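Local coordinates for peptide ABC transporter, peptide-binding protein (Thermus thermophilus, PDB 2D5W), which binds oligopeptides, including a pentapeptide, and probably serves as the solute-binding component of a peptide ABC transporter, at residues 328-333 and 375-380. Residues are numbered along the deposited sequence; the frame is centred on the assembly and turned at random.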
ATOM      1  N   ARG A 328      24.961  -1.385  -5.060  1.00 10.24           N
ATOM      2  CA  ARG A 328      23.871  -1.566  -4.116  1.00  9.32           C
ATOM      3  C   ARG A 328      24.334  -2.390  -2.916  1.00  9.41           C
ATOM      4  O   ARG A 328      23.956  -2.109  -1.775  1.00  9.78           O
ATOM      5  CB  ARG A 328      22.676  -2.200  -4.838  1.00  9.73           C
ATOM      6  CG  ARG A 328      22.258  -1.369  -6.056  1.00 10.37           C
ATOM      7  CD  ARG A 328      20.916  -1.782  -6.629  1.00 10.61           C
ATOM      8  NE  ARG A 328      20.899  -3.131  -7.190  1.00 10.57           N
ATOM      9  CZ  ARG A 328      21.175  -3.435  -8.455  1.00 10.47           C
ATOM     10  NH1 ARG A 328      21.119  -4.700  -8.855  1.00 11.28           N
ATOM     11  NH2 ARG A 328      21.507  -2.490  -9.323  1.00 10.64           N
ATOM     12  N   GLN A 329      25.172  -3.390  -3.171  1.00 10.00           N
ATOM     13  CA  GLN A 329      25.714  -4.215  -2.097  1.00 10.48           C
ATOM     14  C   GLN A 329      26.627  -3.355  -1.217  1.00 10.12           C
ATOM     15  O   GLN A 329      26.611  -3.472   0.008  1.00 10.36           O
ATOM     16  CB  GLN A 329      26.509  -5.386  -2.676  1.00 10.01           C
ATOM     17  CG  GLN A 329      25.687  -6.322  -3.545  1.00 11.70           C
ATOM     18  CD  GLN A 329      26.529  -7.404  -4.185  1.00 12.23           C
ATOM     19  OE1 GLN A 329      27.694  -7.183  -4.507  1.00 15.10           O
ATOM     20  NE2 GLN A 329      25.940  -8.574  -4.388  1.00 12.62           N
ATOM     21  N   ALA A 330      27.416  -2.485  -1.846  1.00 10.28           N
ATOM     22  CA  ALA A 330      28.324  -1.611  -1.107  1.00 10.14           C
ATOM     23  C   ALA A 330      27.538  -0.703  -0.172  1.00 10.42           C
ATOM     24  O   ALA A 330      27.880  -0.558   1.003  1.00 11.36           O
ATOM     25  CB  ALA A 330      29.150  -0.771  -2.079  1.00 11.16           C
ATOM     26  N   ILE A 331      26.486  -0.083  -0.693  1.00  9.79           N
ATOM     27  CA  ILE A 331      25.677   0.802   0.129  1.00 10.18           C
ATOM     28  C   ILE A 331      25.080   0.050   1.315  1.00  9.58           C
ATOM     29  O   ILE A 331      25.120   0.540   2.443  1.00 10.02           O
ATOM     30  CB  ILE A 331      24.544   1.462  -0.694  1.00  9.91           C
ATOM     31  CG1 ILE A 331      25.146   2.419  -1.731  1.00 10.43           C
ATOM     32  CG2 ILE A 331      23.592   2.224   0.233  1.00 10.56           C
ATOM     33  CD1 ILE A 331      24.133   2.988  -2.715  1.00 12.56           C
ATOM     34  N   LEU A 332      24.548  -1.147   1.075  1.00  9.43           N
ATOM     35  CA  LEU A 332      23.944  -1.900   2.168  1.00  9.49           C
ATOM     36  C   LEU A 332      24.962  -2.257   3.251  1.00  9.84           C
ATOM     37  O   LEU A 332      24.640  -2.230   4.442  1.00 10.10           O
ATOM     38  CB  LEU A 332      23.246  -3.163   1.643  1.00  9.84           C
ATOM     39  CG  LEU A 332      22.324  -3.865   2.654  1.00  9.09           C
ATOM     40  CD1 LEU A 332      21.320  -2.867   3.228  1.00 10.84           C
ATOM     41  CD2 LEU A 332      21.602  -5.025   1.982  1.00 10.36           C
ATOM     42  N   HIS A 333      26.185  -2.595   2.845  1.00 10.07           N
ATOM     43  CA  HIS A 333      27.237  -2.921   3.812  1.00 10.55           C
ATOM     44  C   HIS A 333      27.583  -1.692   4.656  1.00 10.39           C
ATOM     45  O   HIS A 333      28.144  -1.818   5.748  1.00 11.53           O
ATOM     46  CB  HIS A 333      28.515  -3.401   3.106  1.00 11.35           C
ATOM     47  CG  HIS A 333      28.516  -4.857   2.754  1.00 11.41           C
ATOM     48  ND1 HIS A 333      28.301  -5.852   3.683  1.00 12.40           N
ATOM     49  CD2 HIS A 333      28.764  -5.487   1.581  1.00 11.82           C
ATOM     50  CE1 HIS A 333      28.420  -7.033   3.098  1.00 12.28           C
ATOM     51  NE2 HIS A 333      28.702  -6.837   1.823  1.00 12.89           N
ATOM     52  N   LYS A 375      34.594  -1.714   5.418  1.00 14.71           N
ATOM     53  CA  LYS A 375      35.730  -2.174   4.628  1.00 15.85           C
ATOM     54  C   LYS A 375      35.249  -2.852   3.350  1.00 15.08           C
ATOM     55  O   LYS A 375      35.798  -2.623   2.271  1.00 14.83           O
ATOM     56  CB  LYS A 375      36.591  -3.147   5.437  1.00 18.15           C
ATOM     57  CG  LYS A 375      37.320  -2.503   6.604  1.00 23.67           C
ATOM     58  CD  LYS A 375      38.174  -3.515   7.356  1.00 26.96           C
ATOM     59  CE  LYS A 375      39.238  -4.130   6.458  1.00 29.34           C
ATOM     60  NZ  LYS A 375      40.170  -3.104   5.912  1.00 31.44           N
ATOM     61  N   LYS A 376      34.222  -3.688   3.472  1.00 14.74           N
ATOM     62  CA  LYS A 376      33.679  -4.376   2.305  1.00 14.85           C
ATOM     63  C   LYS A 376      33.071  -3.369   1.336  1.00 14.16           C
ATOM     64  O   LYS A 376      33.221  -3.495   0.122  1.00 13.68           O
ATOM     65  CB  LYS A 376      32.623  -5.404   2.719  1.00 15.53           C
ATOM     66  CG  LYS A 376      33.202  -6.670   3.328  1.00 17.56           C
ATOM     67  CD  LYS A 376      32.129  -7.732   3.522  1.00 18.28           C
ATOM     68  CE  LYS A 376      32.731  -9.033   4.028  1.00 19.61           C
ATOM     69  NZ  LYS A 376      31.701 -10.096   4.179  1.00 20.66           N
ATOM     70  N   ALA A 377      32.387  -2.364   1.874  1.00 13.54           N
ATOM     71  CA  ALA A 377      31.774  -1.337   1.039  1.00 12.73           C
ATOM     72  C   ALA A 377      32.855  -0.594   0.258  1.00 12.41           C
ATOM     73  O   ALA A 377      32.727  -0.379  -0.945  1.00 13.21           O
ATOM     74  CB  ALA A 377      30.980  -0.358   1.902  1.00 12.88           C
ATOM     75  N   GLU A 378      33.922  -0.213   0.954  1.00 13.10           N
ATOM     76  CA  GLU A 378      35.032   0.508   0.339  1.00 14.24           C
ATOM     77  C   GLU A 378      35.679  -0.286  -0.796  1.00 13.35           C
ATOM     78  O   GLU A 378      35.993   0.268  -1.853  1.00 13.80           O
ATOM     79  CB  GLU A 378      36.082   0.843   1.402  1.00 16.79           C
ATOM     80  CG  GLU A 378      37.307   1.575   0.874  1.00 23.50           C
ATOM     81  CD  GLU A 378      38.301   1.911   1.973  1.00 27.06           C
ATOM     82  OE1 GLU A 378      39.351   2.512   1.666  1.00 30.37           O
ATOM     83  OE2 GLU A 378      38.029   1.574   3.146  1.00 30.37           O
ATOM     84  N   ALA A 379      35.877  -1.582  -0.573  1.00 13.50           N
ATOM     85  CA  ALA A 379      36.489  -2.446  -1.577  1.00 13.23           C
ATOM     86  C   ALA A 379      35.630  -2.542  -2.838  1.00 13.85           C
ATOM     87  O   ALA A 379      36.143  -2.476  -3.954  1.00 13.61           O
ATOM     88  CB  ALA A 379      36.721  -3.835  -0.997  1.00 14.46           C
ATOM     89  N   LEU A 380      34.321  -2.702  -2.657  1.00 13.39           N
ATOM     90  CA  LEU A 380      33.404  -2.799  -3.788  1.00 13.11           C
ATOM     91  C   LEU A 380      33.413  -1.525  -4.621  1.00 12.67           C
ATOM     92  O   LEU A 380      33.465  -1.575  -5.849  1.00 12.95           O
ATOM     93  CB  LEU A 380      31.983  -3.077  -3.292  1.00 13.44           C
ATOM     94  CG  LEU A 380      31.713  -4.515  -2.845  1.00 13.71           C
ATOM     95  CD1 LEU A 380      30.454  -4.571  -1.995  1.00 14.43           C
ATOM     96  CD2 LEU A 380      31.587  -5.410  -4.069  1.00 16.14           C
TER
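A330 and A377 mark the place where two nearly antiparallel helices come closest, their CA atoms lying 4.1 Å apart. The axes of the short segments approach to 7.9 Å, with 156° between their directions. Small residues on both sides permit this spacing. The tightest touch is of side chain on backbone, A377 CB lying 3.2 Å from A330 O, whereas the two methyls, A330 CB and A377 CB, are 4.4 Å apart; A330 CB comes nearer to L380 CB, at 3.8 Å.

L380 extends the apolar seam. With CG anti to its own carbonyl carbon (chi1 -76°), the leucine brings CD1 to 3.7 Å from A330 N, against the backbone of A330, flanked by Q329 CB and the H333 ring. The same methyl sits at the edge of that ring, near its plane. K376 instead lies over a face of the imidazole: its CD is 4.1 Å from the H333 ring centroid and 24° off the normal, a CH-pi contact displaced toward the rim by CE1 and NE2.

No hydrogen bond joins the two segments, and the polar ends find partners outside them. H333 ND1 is hydrogen-bonded to E371 O, and Y370 meets the imidazole edge-to-face. The solvent side is looser: K376 is exposed, its extended chain carrying NZ past the ring to a salt bridge with E371. The arrangement is a close antiparallel helix pair in which alanines face each other at the nearest point, joining helices 325-333 and 374-383 of this family 5 solute-binding protein, with the centre of the contact about 30 Å from the centre of the chain.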